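Local coordinates for protein K5 lyase (Enterobacteria phage k1-5, PDB 2X3H) that cleaves the K5 capsular polysaccharide of the bacterial host by an eliminative lyase reaction, as a trimeric phage tail spike protein, at residues V83-L88 with S104-N109; Y110-G115 with T138-N143; L131-P136 with Q158-A163; D167-D172 with G196-G201; A187-A192 with A220-N225. All blocks are in the same frame, centred on the assembly; numbering follows the deposited sequence.

Contact 1: V83-L88 with S104-N109; sequences VIAASL and SGINSN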
# COMPACT_ATOMS: atom_id res chain seq x y z
N VAL A 83 37.68 -10.52 -29.40
CA VAL A 83 37.21 -11.81 -28.91
C VAL A 83 35.83 -11.68 -28.27
O VAL A 83 34.94 -12.52 -28.48
CB VAL A 83 38.21 -12.40 -27.91
CG1 VAL A 83 37.63 -13.63 -27.27
CG2 VAL A 83 39.53 -12.73 -28.62
N ILE A 84 35.64 -10.63 -27.48
CA ILE A 84 34.36 -10.44 -26.79
C ILE A 84 33.25 -10.10 -27.78
O ILE A 84 32.14 -10.62 -27.68
CB ILE A 84 34.50 -9.38 -25.66
CG1 ILE A 84 35.39 -9.95 -24.56
CG2 ILE A 84 33.14 -8.97 -25.11
CD1 ILE A 84 35.57 -9.05 -23.39
N ALA A 85 33.56 -9.24 -28.76
CA ALA A 85 32.58 -8.91 -29.79
C ALA A 85 32.14 -10.17 -30.54
O ALA A 85 30.94 -10.38 -30.78
CB ALA A 85 33.15 -7.87 -30.75
N ALA A 86 33.10 -11.00 -30.90
CA ALA A 86 32.80 -12.24 -31.61
C ALA A 86 31.88 -13.14 -30.79
O ALA A 86 30.91 -13.70 -31.32
CB ALA A 86 34.09 -12.98 -31.96
N SER A 87 32.18 -13.29 -29.50
CA SER A 87 31.36 -14.11 -28.63
C SER A 87 29.94 -13.57 -28.52
O SER A 87 28.98 -14.32 -28.63
CB SER A 87 31.95 -14.20 -27.22
OG SER A 87 33.14 -14.97 -27.22
N LEU A 88 29.81 -12.26 -28.31
CA LEU A 88 28.50 -11.68 -28.09
C LEU A 88 27.65 -11.68 -29.36
O LEU A 88 26.43 -11.57 -29.29
CB LEU A 88 28.61 -10.28 -27.49
CG LEU A 88 29.19 -10.20 -26.08
CD1 LEU A 88 29.25 -8.76 -25.61
CD2 LEU A 88 28.40 -11.04 -25.09
N SER A 104 36.64 -1.98 -26.01
CA SER A 104 36.04 -0.77 -26.57
C SER A 104 34.57 -1.04 -26.87
O SER A 104 34.03 -2.08 -26.46
CB SER A 104 36.77 -0.36 -27.85
OG SER A 104 38.17 -0.32 -27.62
N GLY A 105 33.93 -0.13 -27.59
CA GLY A 105 32.51 -0.25 -27.91
C GLY A 105 32.20 -1.51 -28.69
O GLY A 105 32.98 -1.92 -29.54
N ILE A 106 31.06 -2.13 -28.39
CA ILE A 106 30.64 -3.36 -29.05
C ILE A 106 29.16 -3.29 -29.38
O ILE A 106 28.37 -2.76 -28.59
CB ILE A 106 30.88 -4.59 -28.16
CG1 ILE A 106 32.38 -4.78 -27.90
CG2 ILE A 106 30.24 -5.86 -28.77
CD1 ILE A 106 32.70 -5.74 -26.79
N ASN A 107 28.78 -3.80 -30.54
CA ASN A 107 27.38 -3.91 -30.93
C ASN A 107 27.03 -5.36 -31.26
O ASN A 107 27.88 -6.09 -31.79
CB ASN A 107 27.07 -2.98 -32.12
CG ASN A 107 27.71 -3.44 -33.42
OD1 ASN A 107 27.30 -4.44 -34.02
ND2 ASN A 107 28.72 -2.70 -33.87
N SER A 108 25.81 -5.78 -30.92
CA SER A 108 25.33 -7.12 -31.24
C SER A 108 23.81 -7.17 -31.32
O SER A 108 23.14 -6.39 -30.65
CB SER A 108 25.81 -8.13 -30.19
OG SER A 108 25.41 -9.45 -30.53
N ASN A 109 23.28 -8.07 -32.14
CA ASN A 109 21.83 -8.32 -32.18
C ASN A 109 21.44 -9.42 -31.20
O ASN A 109 20.27 -9.78 -31.11
CB ASN A 109 21.38 -8.75 -33.58
CG ASN A 109 21.51 -7.64 -34.61
OD1 ASN A 109 20.83 -6.62 -34.54
ND2 ASN A 109 22.38 -7.85 -35.60
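I106 fills the tight part of this contact, and its two branches press on neighbouring residues of helix 81-88, CD1 on I84 and CG2 on A85, with L88 a turn further on. The longer arm carries CD1 to CG2 of I84 at 3.7 Å, the two isoleucine side chains crossing at about a right angle. The shorter branch meets the next residue: CG2 of I106 comes within 4.0 Å of A85 CA, with A85 CB hardly more distant, and CD1 of L88 touches the same methyl more loosely, at 4.4 Å. A chi1 of -64° in I106 sets CG1 beside the backbone N and CG2 beside the carbonyl carbon, which is what splits the two arms between I84 on one hand and A85 with L88 on the other. Strand 106-108 is the outermost strand of one parallel sheet of the beta-helix, and on its other side it bonds to strand 131-134. The helix runs nearly parallel to it, axes 8.3 Å apart and 13° askew, and so caps the N-terminal end of the coil, much as helices close the ends of other parallel beta-helices. At the C-terminal end of the helix the contact turns polar: S108 OG lies 2.7 Å from L88 O, but Y110 O is also within bonding range, and the hydroxyl has a single proton to share between them. The solvent side is looser. A86 and N107 both point away from the contact, and here N89, just past the helix, gives its ND2 to both A85 O and N107 O, linking helix and strand through their backbone oxygens.

Contact 2: Y110-G115 with T138-N143; sequences YCNLDG and TGRLSN. Unlike the reference sequence in segment 138-143: T138 (reference Ala).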
# COMPACT_ATOMS: atom_id res chain seq x y z
N TYR A 110 22.43 -9.94 -30.48
CA TYR A 110 22.22 -11.00 -29.49
C TYR A 110 22.78 -10.61 -28.13
O TYR A 110 23.83 -9.99 -28.03
CB TYR A 110 22.87 -12.31 -29.93
CG TYR A 110 22.39 -12.78 -31.28
CD1 TYR A 110 21.24 -13.54 -31.40
CD2 TYR A 110 23.09 -12.44 -32.44
CE1 TYR A 110 20.79 -13.97 -32.64
CE2 TYR A 110 22.65 -12.87 -33.68
CZ TYR A 110 21.50 -13.63 -33.77
OH TYR A 110 21.05 -14.07 -35.00
N CYS A 111 22.06 -11.01 -27.08
CA CYS A 111 22.44 -10.66 -25.72
C CYS A 111 22.20 -11.88 -24.84
O CYS A 111 21.08 -12.11 -24.40
CB CYS A 111 21.59 -9.48 -25.25
SG CYS A 111 21.96 -8.88 -23.57
N ASN A 112 23.24 -12.68 -24.61
CA ASN A 112 23.18 -13.76 -23.62
C ASN A 112 24.54 -13.89 -22.95
O ASN A 112 25.42 -14.63 -23.42
CB ASN A 112 22.72 -15.09 -24.23
CG ASN A 112 22.49 -16.18 -23.16
OD1 ASN A 112 22.92 -16.04 -22.01
ND2 ASN A 112 21.82 -17.25 -23.56
N LEU A 113 24.71 -13.16 -21.86
CA LEU A 113 26.01 -13.03 -21.22
C LEU A 113 25.87 -13.21 -19.72
O LEU A 113 24.95 -12.65 -19.10
CB LEU A 113 26.55 -11.63 -21.53
CG LEU A 113 27.81 -11.14 -20.83
CD1 LEU A 113 28.96 -12.10 -21.13
CD2 LEU A 113 28.13 -9.72 -21.33
N ASP A 114 26.77 -13.99 -19.14
CA ASP A 114 26.80 -14.23 -17.70
C ASP A 114 28.23 -14.01 -17.22
O ASP A 114 29.17 -14.50 -17.86
CB ASP A 114 26.36 -15.67 -17.38
CG ASP A 114 26.47 -16.02 -15.90
OD1 ASP A 114 26.39 -15.10 -15.07
OD2 ASP A 114 26.61 -17.22 -15.57
N GLY A 115 28.40 -13.26 -16.14
CA GLY A 115 29.71 -12.99 -15.57
C GLY A 115 30.08 -13.79 -14.32
O GLY A 115 31.18 -13.60 -13.76
N THR A 138 14.47 -11.80 -27.20
CA THR A 138 14.87 -12.49 -25.97
C THR A 138 16.34 -12.18 -25.66
O THR A 138 17.11 -11.83 -26.54
CB THR A 138 14.57 -14.02 -25.96
OG1 THR A 138 15.57 -14.73 -26.71
CG2 THR A 138 13.18 -14.31 -26.50
N GLY A 139 16.70 -12.28 -24.39
CA GLY A 139 18.10 -12.09 -24.00
C GLY A 139 18.27 -12.16 -22.50
O GLY A 139 17.29 -12.11 -21.75
N ARG A 140 19.52 -12.30 -22.08
CA ARG A 140 19.86 -12.35 -20.66
C ARG A 140 21.20 -11.65 -20.48
O ARG A 140 22.15 -11.94 -21.21
CB ARG A 140 19.95 -13.81 -20.22
CG ARG A 140 20.59 -14.07 -18.87
CD ARG A 140 19.56 -14.58 -17.88
NE ARG A 140 20.13 -14.94 -16.59
CZ ARG A 140 19.43 -14.94 -15.46
NH1 ARG A 140 18.14 -14.60 -15.48
NH2 ARG A 140 20.01 -15.27 -14.31
N LEU A 141 21.28 -10.70 -19.56
CA LEU A 141 22.58 -10.14 -19.19
C LEU A 141 22.63 -10.24 -17.68
O LEU A 141 21.81 -9.61 -17.00
CB LEU A 141 22.68 -8.68 -19.62
CG LEU A 141 23.93 -7.90 -19.22
CD1 LEU A 141 25.20 -8.48 -19.82
CD2 LEU A 141 23.73 -6.43 -19.65
N SER A 142 23.57 -11.02 -17.15
CA SER A 142 23.48 -11.37 -15.73
C SER A 142 24.81 -11.50 -15.00
O SER A 142 25.82 -11.86 -15.60
CB SER A 142 22.67 -12.66 -15.55
OG SER A 142 23.33 -13.78 -16.14
N ASN A 143 24.77 -11.22 -13.70
CA ASN A 143 25.88 -11.55 -12.79
C ASN A 143 27.23 -11.00 -13.24
O ASN A 143 28.23 -11.73 -13.30
CB ASN A 143 25.96 -13.07 -12.59
CG ASN A 143 24.61 -13.70 -12.23
OD1 ASN A 143 23.80 -13.12 -11.51
ND2 ASN A 143 24.38 -14.91 -12.73
O HOH W 1 19.48 -12.43 -27.65
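The carboxylate of D114 and the amide of N143 meet with their planes 71° apart: ND2 of N143 comes to OD1 of D114 from above the carboxylate plane, 41° out of it, at 3.1 Å. R116 N bonds to the same OD1, so this oxygen is gripped by two N-H groups. The second flat pair, the amide of N112 and the guanidinium of R140, is also steeply turned, but their planes do not touch; what packs is OD1 of N112 against CB of R140, 4.1 Å away. N112, D114, R140 and S142 line the outer face of two parallel strands in successive coils of the beta-helix, the face that meets the rest of the trimer, with N143 at the corner that follows. NH1 of R140 forms a salt bridge with D172 of the second subunit, and ND2 of N112 bonds to R116 O there. The chain of R140 bends at chi2 (112°), its end leading away from segment 110-115. On the inner face L113 and L141 lie side by side, pointing the same way, with L113 CD2 3.5 Å from L141 CD1; C111 SG extends this apolar row, 4.0 Å from CB of L141. Four backbone bonds hold the register, alternating between the strands: R140 N to C111 O (2.8 Å), L113 N to R140 O, S142 N to L113 O and G115 N to S142 O. Where the strands begin, a water takes over from a direct bond: it accepts from C111 N at 3.0 Å and donates to T138 O at 2.7 Å.

Contact 3: L131-P136 with Q158-A163; sequences LVFNNP and QQVSLA. Unlike the reference sequence in segment 131-136: P136 (reference Leu).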
# COMPACT_ATOMS: atom_id res chain seq x y z
N LEU A 131 28.31 -0.92 -24.55
CA LEU A 131 27.65 -2.11 -25.08
C LEU A 131 26.31 -1.70 -25.68
O LEU A 131 25.49 -1.08 -25.00
CB LEU A 131 27.46 -3.16 -23.98
CG LEU A 131 28.73 -3.63 -23.26
CD1 LEU A 131 28.42 -4.60 -22.13
CD2 LEU A 131 29.71 -4.25 -24.25
N VAL A 132 26.11 -2.02 -26.95
CA VAL A 132 24.84 -1.70 -27.61
C VAL A 132 24.22 -2.95 -28.21
O VAL A 132 24.79 -3.59 -29.11
CB VAL A 132 25.02 -0.62 -28.70
CG1 VAL A 132 23.68 -0.34 -29.38
CG2 VAL A 132 25.59 0.66 -28.11
N PHE A 133 23.05 -3.32 -27.69
CA PHE A 133 22.32 -4.48 -28.18
C PHE A 133 21.16 -4.03 -29.03
O PHE A 133 20.26 -3.33 -28.55
CB PHE A 133 21.88 -5.38 -27.02
CG PHE A 133 23.02 -5.91 -26.21
CD1 PHE A 133 23.77 -7.00 -26.67
CD2 PHE A 133 23.41 -5.28 -25.04
CE1 PHE A 133 24.85 -7.47 -25.94
CE2 PHE A 133 24.49 -5.75 -24.30
CZ PHE A 133 25.22 -6.84 -24.74
N ASN A 134 21.18 -4.39 -30.31
CA ASN A 134 20.20 -3.88 -31.25
C ASN A 134 19.08 -4.88 -31.47
O ASN A 134 19.27 -5.93 -32.07
CB ASN A 134 20.86 -3.51 -32.59
CG ASN A 134 21.67 -2.22 -32.51
OD1 ASN A 134 21.14 -1.16 -32.15
ND2 ASN A 134 22.95 -2.30 -32.86
N ASN A 135 17.91 -4.55 -30.93
CA ASN A 135 16.71 -5.37 -31.10
C ASN A 135 16.87 -6.85 -30.76
O ASN A 135 16.45 -7.72 -31.53
CB ASN A 135 16.17 -5.23 -32.52
CG ASN A 135 15.53 -3.89 -32.77
OD1 ASN A 135 15.97 -3.12 -33.64
ND2 ASN A 135 14.47 -3.60 -32.03
N PRO A 136 17.47 -7.16 -29.60
CA PRO A 136 17.53 -8.56 -29.21
C PRO A 136 16.12 -9.14 -29.08
O PRO A 136 15.24 -8.49 -28.51
CB PRO A 136 18.22 -8.52 -27.84
CG PRO A 136 17.99 -7.13 -27.35
CD PRO A 136 18.05 -6.28 -28.58
N GLN A 158 26.36 5.99 -22.91
CA GLN A 158 25.56 4.98 -22.19
C GLN A 158 26.46 3.78 -21.91
O GLN A 158 27.26 3.38 -22.77
CB GLN A 158 24.37 4.45 -23.01
CG GLN A 158 23.59 5.42 -23.92
CD GLN A 158 23.14 6.70 -23.26
OE1 GLN A 158 23.14 6.84 -22.04
NE2 GLN A 158 22.73 7.66 -24.08
N GLN A 159 26.30 3.15 -20.75
CA GLN A 159 27.06 1.93 -20.47
C GLN A 159 26.48 0.71 -21.20
O GLN A 159 27.19 0.05 -21.97
CB GLN A 159 27.18 1.67 -18.96
CG GLN A 159 27.93 2.75 -18.18
CD GLN A 159 28.12 2.35 -16.73
OE1 GLN A 159 27.19 2.43 -15.92
NE2 GLN A 159 29.34 1.94 -16.38
N VAL A 160 25.21 0.40 -20.96
CA VAL A 160 24.53 -0.67 -21.68
C VAL A 160 23.25 -0.14 -22.30
O VAL A 160 22.40 0.42 -21.59
CB VAL A 160 24.17 -1.85 -20.76
CG1 VAL A 160 23.32 -2.88 -21.49
CG2 VAL A 160 25.42 -2.51 -20.21
N SER A 161 23.11 -0.30 -23.62
CA SER A 161 21.93 0.13 -24.36
C SER A 161 21.17 -1.08 -24.90
O SER A 161 21.76 -1.96 -25.54
CB SER A 161 22.31 1.03 -25.54
OG SER A 161 23.01 2.19 -25.12
N LEU A 162 19.87 -1.12 -24.64
CA LEU A 162 18.96 -2.00 -25.36
C LEU A 162 18.26 -1.12 -26.39
O LEU A 162 17.27 -0.44 -26.08
CB LEU A 162 17.96 -2.66 -24.42
CG LEU A 162 18.57 -3.46 -23.27
CD1 LEU A 162 17.50 -4.07 -22.36
CD2 LEU A 162 19.53 -4.55 -23.79
N ALA A 163 18.82 -1.09 -27.60
CA ALA A 163 18.30 -0.28 -28.68
C ALA A 163 17.19 -1.09 -29.33
O ALA A 163 17.40 -1.80 -30.31
CB ALA A 163 19.40 0.05 -29.68
O HOH W 2 25.74 1.78 -24.73
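F133 packs across the strand pair with the edge of its ring. CE2 is 4.2 Å from CG1 of V160, which lies near the ring plane, as does S161 O beside CD2; CB of F133 meets L162 CD2 at 4.1 Å. On the same face L131 CD1 touches the other methyl of V160, CG2. The remaining face is smaller and more polar: V132 CG2 rests on CB of S161, and OD1 of N134 comes within 3.3 Å of A163 CB, carried there by a chi1 of -74° that sets CG beside the backbone N. A backbone ladder keeps these side chains level. L131 N bonds to Q159 O, S161 N to L131 O, F133 N to S161 O, A163 N to F133 O at 2.8 Å, and N135 N to A163 O. This in-register stacking of one strand on the equivalent strand a turn later is the repeat of a parallel beta-helix, with L131, F133, V160 and L162 turned into its core. Further out, a water is held by three atoms: it donates to L131 O (2.9 Å) and Q158 O, and accepts from S161 OG at 2.8 Å. The ring of F133 is backed by C111 and V160 by F175, so other parts of the coil pack behind the first shell. At the end of the strand A163 O takes a second bond, from ND2 of N190.

Contact 4: D167-D172 with G196-G201; sequences DVTVSD and GLMIKG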
# COMPACT_ATOMS: atom_id res chain seq x y z
N ASP A 167 11.59 -9.10 -24.25
CA ASP A 167 11.81 -10.24 -23.39
C ASP A 167 13.28 -10.39 -23.02
O ASP A 167 13.81 -11.50 -22.99
CB ASP A 167 11.27 -11.51 -24.03
CG ASP A 167 9.75 -11.51 -24.12
OD1 ASP A 167 9.13 -10.57 -23.56
OD2 ASP A 167 9.18 -12.44 -24.74
N VAL A 168 13.93 -9.27 -22.73
CA VAL A 168 15.31 -9.30 -22.27
C VAL A 168 15.32 -9.17 -20.75
O VAL A 168 14.62 -8.33 -20.19
CB VAL A 168 16.15 -8.16 -22.91
CG1 VAL A 168 17.58 -8.16 -22.37
CG2 VAL A 168 16.14 -8.29 -24.43
N THR A 169 16.09 -10.02 -20.10
CA THR A 169 16.24 -9.93 -18.65
C THR A 169 17.64 -9.47 -18.30
O THR A 169 18.62 -10.06 -18.74
CB THR A 169 15.92 -11.28 -17.99
OG1 THR A 169 14.53 -11.55 -18.17
CG2 THR A 169 16.24 -11.27 -16.51
N VAL A 170 17.72 -8.39 -17.52
CA VAL A 170 19.01 -7.90 -17.04
C VAL A 170 18.97 -8.08 -15.53
O VAL A 170 18.14 -7.47 -14.86
CB VAL A 170 19.23 -6.41 -17.38
CG1 VAL A 170 20.58 -5.92 -16.82
CG2 VAL A 170 19.15 -6.18 -18.89
N SER A 171 19.84 -8.92 -14.99
CA SER A 171 19.73 -9.24 -13.57
C SER A 171 21.06 -9.33 -12.86
O SER A 171 22.03 -9.91 -13.38
CB SER A 171 18.92 -10.52 -13.36
OG SER A 171 19.52 -11.62 -14.00
N ASP A 172 21.09 -8.76 -11.66
CA ASP A 172 22.28 -8.80 -10.83
C ASP A 172 23.49 -8.25 -11.57
O ASP A 172 24.55 -8.91 -11.64
CB ASP A 172 22.50 -10.22 -10.34
CG ASP A 172 21.43 -10.63 -9.36
OD1 ASP A 172 21.15 -9.86 -8.43
OD2 ASP A 172 20.85 -11.72 -9.54
N GLY A 196 8.24 -6.30 -22.37
CA GLY A 196 8.49 -7.51 -21.61
C GLY A 196 9.86 -7.60 -20.95
O GLY A 196 10.34 -8.70 -20.63
N LEU A 197 10.49 -6.46 -20.73
CA LEU A 197 11.81 -6.46 -20.10
C LEU A 197 11.69 -6.82 -18.63
O LEU A 197 10.69 -6.50 -17.98
CB LEU A 197 12.47 -5.09 -20.20
CG LEU A 197 12.53 -4.45 -21.60
CD1 LEU A 197 13.27 -3.12 -21.59
CD2 LEU A 197 13.15 -5.39 -22.60
N MET A 198 12.71 -7.48 -18.10
CA MET A 198 12.81 -7.66 -16.65
C MET A 198 14.17 -7.16 -16.25
O MET A 198 15.19 -7.72 -16.64
CB MET A 198 12.66 -9.13 -16.26
CG MET A 198 11.24 -9.68 -16.43
SD MET A 198 11.19 -11.45 -16.06
CE MET A 198 9.45 -11.82 -16.15
N ILE A 199 14.19 -6.08 -15.48
CA ILE A 199 15.43 -5.46 -15.04
C ILE A 199 15.43 -5.53 -13.53
O ILE A 199 14.60 -4.87 -12.88
CB ILE A 199 15.48 -4.00 -15.52
CG1 ILE A 199 15.61 -3.93 -17.05
CG2 ILE A 199 16.60 -3.23 -14.82
CD1 ILE A 199 15.30 -2.55 -17.62
N LYS A 200 16.31 -6.34 -12.96
CA LYS A 200 16.23 -6.61 -11.53
C LYS A 200 17.59 -6.77 -10.88
O LYS A 200 18.50 -7.36 -11.47
CB LYS A 200 15.37 -7.84 -11.27
CG LYS A 200 15.76 -9.07 -12.07
CD LYS A 200 14.59 -10.05 -12.13
CE LYS A 200 14.94 -11.29 -12.91
NZ LYS A 200 14.05 -12.42 -12.49
N GLY A 201 17.72 -6.25 -9.67
CA GLY A 201 18.98 -6.40 -8.95
C GLY A 201 20.08 -5.60 -9.60
O GLY A 201 21.09 -6.15 -10.03
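Strands 168-171 and 198-200 run parallel, 1° apart in direction and 4.7 Å between axes, joined by M198 N to V168 O, V170 N to M198 O, K200 N to V170 O and D172 N to K200 O. On the outer face K200 packs along two residues of strand 168-171. Its CG sits between the backbone N and the carbonyl carbon (chi1 52°), and from there the extended chain climbs back over the first strand: CG lies 3.7 Å from S171 CB, and CE 3.8 Å from CG2 of T169. Beyond it, NZ forms a salt bridge with D172 of the second subunit. T169 turns its hydroxyl to its other neighbour, OG1 being 3.6 Å from M198 CB, and that oxygen is hydrogen-bonded to R203 of the second subunit, whose NE also bonds to G196 O. The inner face is apolar: V168 CB meets L197 CD2 at 4.1 Å, V170 CB meets CG1 of I199 at 4.4 Å, and L185 packs on both V170 and I199. An apolar row facing into the coil, and a row that bonds to a neighbouring subunit through K200 and T169, fit a trimeric parallel beta-helix, the architecture of phage tail spikes.

Contact 5: A187-A192 with A220-N225; sequences AYPNDA and ADSSVN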
# COMPACT_ATOMS: atom_id res chain seq x y z
N ALA A 187 16.95 1.47 -22.10
CA ALA A 187 16.20 0.77 -23.14
C ALA A 187 15.33 1.77 -23.88
O ALA A 187 14.69 2.62 -23.25
CB ALA A 187 15.34 -0.34 -22.52
N TYR A 188 15.31 1.70 -25.21
CA TYR A 188 14.51 2.65 -25.99
C TYR A 188 13.99 2.01 -27.28
O TYR A 188 14.44 0.95 -27.67
CB TYR A 188 15.31 3.93 -26.30
CG TYR A 188 16.65 3.71 -26.98
CD1 TYR A 188 17.82 3.56 -26.23
CD2 TYR A 188 16.75 3.65 -28.37
CE1 TYR A 188 19.06 3.36 -26.85
CE2 TYR A 188 17.99 3.46 -29.00
CZ TYR A 188 19.14 3.32 -28.23
OH TYR A 188 20.37 3.13 -28.84
N PRO A 189 13.02 2.66 -27.94
CA PRO A 189 12.47 2.08 -29.17
C PRO A 189 13.46 2.14 -30.31
O PRO A 189 14.16 3.13 -30.44
CB PRO A 189 11.27 2.98 -29.49
CG PRO A 189 11.01 3.79 -28.24
CD PRO A 189 12.35 3.92 -27.56
N ASN A 190 13.51 1.10 -31.13
CA ASN A 190 14.44 1.07 -32.27
C ASN A 190 13.87 0.31 -33.47
O ASN A 190 14.48 -0.65 -33.95
CB ASN A 190 15.79 0.49 -31.83
CG ASN A 190 16.87 0.64 -32.88
OD1 ASN A 190 16.86 1.58 -33.68
ND2 ASN A 190 17.84 -0.28 -32.87
N ASP A 191 12.70 0.74 -33.94
CA ASP A 191 11.93 1.77 -33.23
C ASP A 191 10.54 1.35 -32.75
O ASP A 191 9.63 2.18 -32.63
CB ASP A 191 11.90 3.15 -33.95
CG ASP A 191 12.93 3.24 -35.07
OD1 ASP A 191 12.72 2.62 -36.14
OD2 ASP A 191 13.94 3.95 -34.89
N ALA A 192 10.39 0.05 -32.45
CA ALA A 192 9.22 -0.45 -31.73
C ALA A 192 9.52 -0.37 -30.23
O ALA A 192 10.68 -0.47 -29.83
CB ALA A 192 8.92 -1.87 -32.13
N ALA A 220 13.97 3.55 -18.77
CA ALA A 220 13.07 2.81 -19.68
C ALA A 220 12.29 3.83 -20.49
O ALA A 220 11.32 4.43 -20.00
CB ALA A 220 12.13 1.89 -18.90
N ASP A 221 12.74 4.06 -21.72
CA ASP A 221 12.11 5.04 -22.61
C ASP A 221 11.05 4.34 -23.44
O ASP A 221 11.36 3.53 -24.31
CB ASP A 221 13.17 5.67 -23.53
CG ASP A 221 12.59 6.73 -24.46
OD1 ASP A 221 11.35 6.79 -24.63
OD2 ASP A 221 13.38 7.52 -25.03
N SER A 222 9.78 4.65 -23.13
CA SER A 222 8.66 4.18 -23.93
C SER A 222 8.46 2.66 -23.91
O SER A 222 7.92 2.08 -24.85
CB SER A 222 8.76 4.73 -25.37
OG SER A 222 8.82 6.15 -25.35
N SER A 223 8.89 2.00 -22.84
CA SER A 223 8.68 0.56 -22.74
C SER A 223 7.25 0.25 -22.32
O SER A 223 6.55 1.10 -21.75
CB SER A 223 9.64 -0.06 -21.73
OG SER A 223 9.38 0.49 -20.43
N VAL A 224 6.83 -0.98 -22.59
CA VAL A 224 5.54 -1.47 -22.13
C VAL A 224 5.71 -2.85 -21.49
O VAL A 224 6.67 -3.58 -21.80
CB VAL A 224 4.51 -1.54 -23.29
CG1 VAL A 224 4.22 -0.14 -23.83
CG2 VAL A 224 4.97 -2.47 -24.40
N ASN A 225 4.78 -3.22 -20.61
CA ASN A 225 4.75 -4.56 -20.00
C ASN A 225 6.11 -4.98 -19.44
O ASN A 225 6.51 -6.12 -19.62
CB ASN A 225 4.27 -5.62 -21.01
CG ASN A 225 2.98 -5.23 -21.71
OD1 ASN A 225 2.87 -5.28 -22.95
ND2 ASN A 225 2.00 -4.81 -20.93
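D221 lies against the end of strand 186-188, where two successive turns of the parallel beta-helix part company, and its side chain can be followed outward. CB comes first, 3.4 Å from A187 O and 3.9 Å from the CB of Y188. CG is anti to the backbone N, chi1 -178°, and this turns the carboxylate toward the ring of P189, whose CD is 4.2 Å from CG; the two side chains cross at about a right angle. At the tip D221 OD1 accepts a bond from S222 OG, 2.7 Å away, the hydroxyl arriving nearly in line with the C-O bond. That oxygen of S222 is in turn hydrogen-bonded to T247 N in a later turn of the coil, so the aspartate is steadied through a second-shell link. The main chain of D221 is tied as well: its N donates to A187 O over 2.9 Å, the one backbone bond that joins the two segments directly. A187 and A220 pair beside it with their small side chains on the inner face, A187 backed by L162 and L197. Past this point both chains leave their strands, and the link between them passes to P189. The proline has no N-H to offer the neighbouring strand, and its ring edge meets the D221 carbonyl oxygen instead, with CD 3.4 Å from D221 O, while CG reaches the CB of S222 at 3.8 Å.

From the N terminus, contact 1 closes the first and shortest loop, bringing helix 81-88 onto the end strand of the coil before contact 2 opens. Contacts 2 and 3 then cross, their segments alternating along the chain, as do contacts 4 and 5, while the two crossed pairs follow in series; none nests inside another. Crossing follows from the winding, since each turn passes through one face and then the next. Contacts 1, 3 and 5 share the parallel sheet from strand 106-108 onward, and contacts 2 and 4 share the face that meets the second subunit. C111 against F133, P136 against V168 and A187 against L197 tie these faces together.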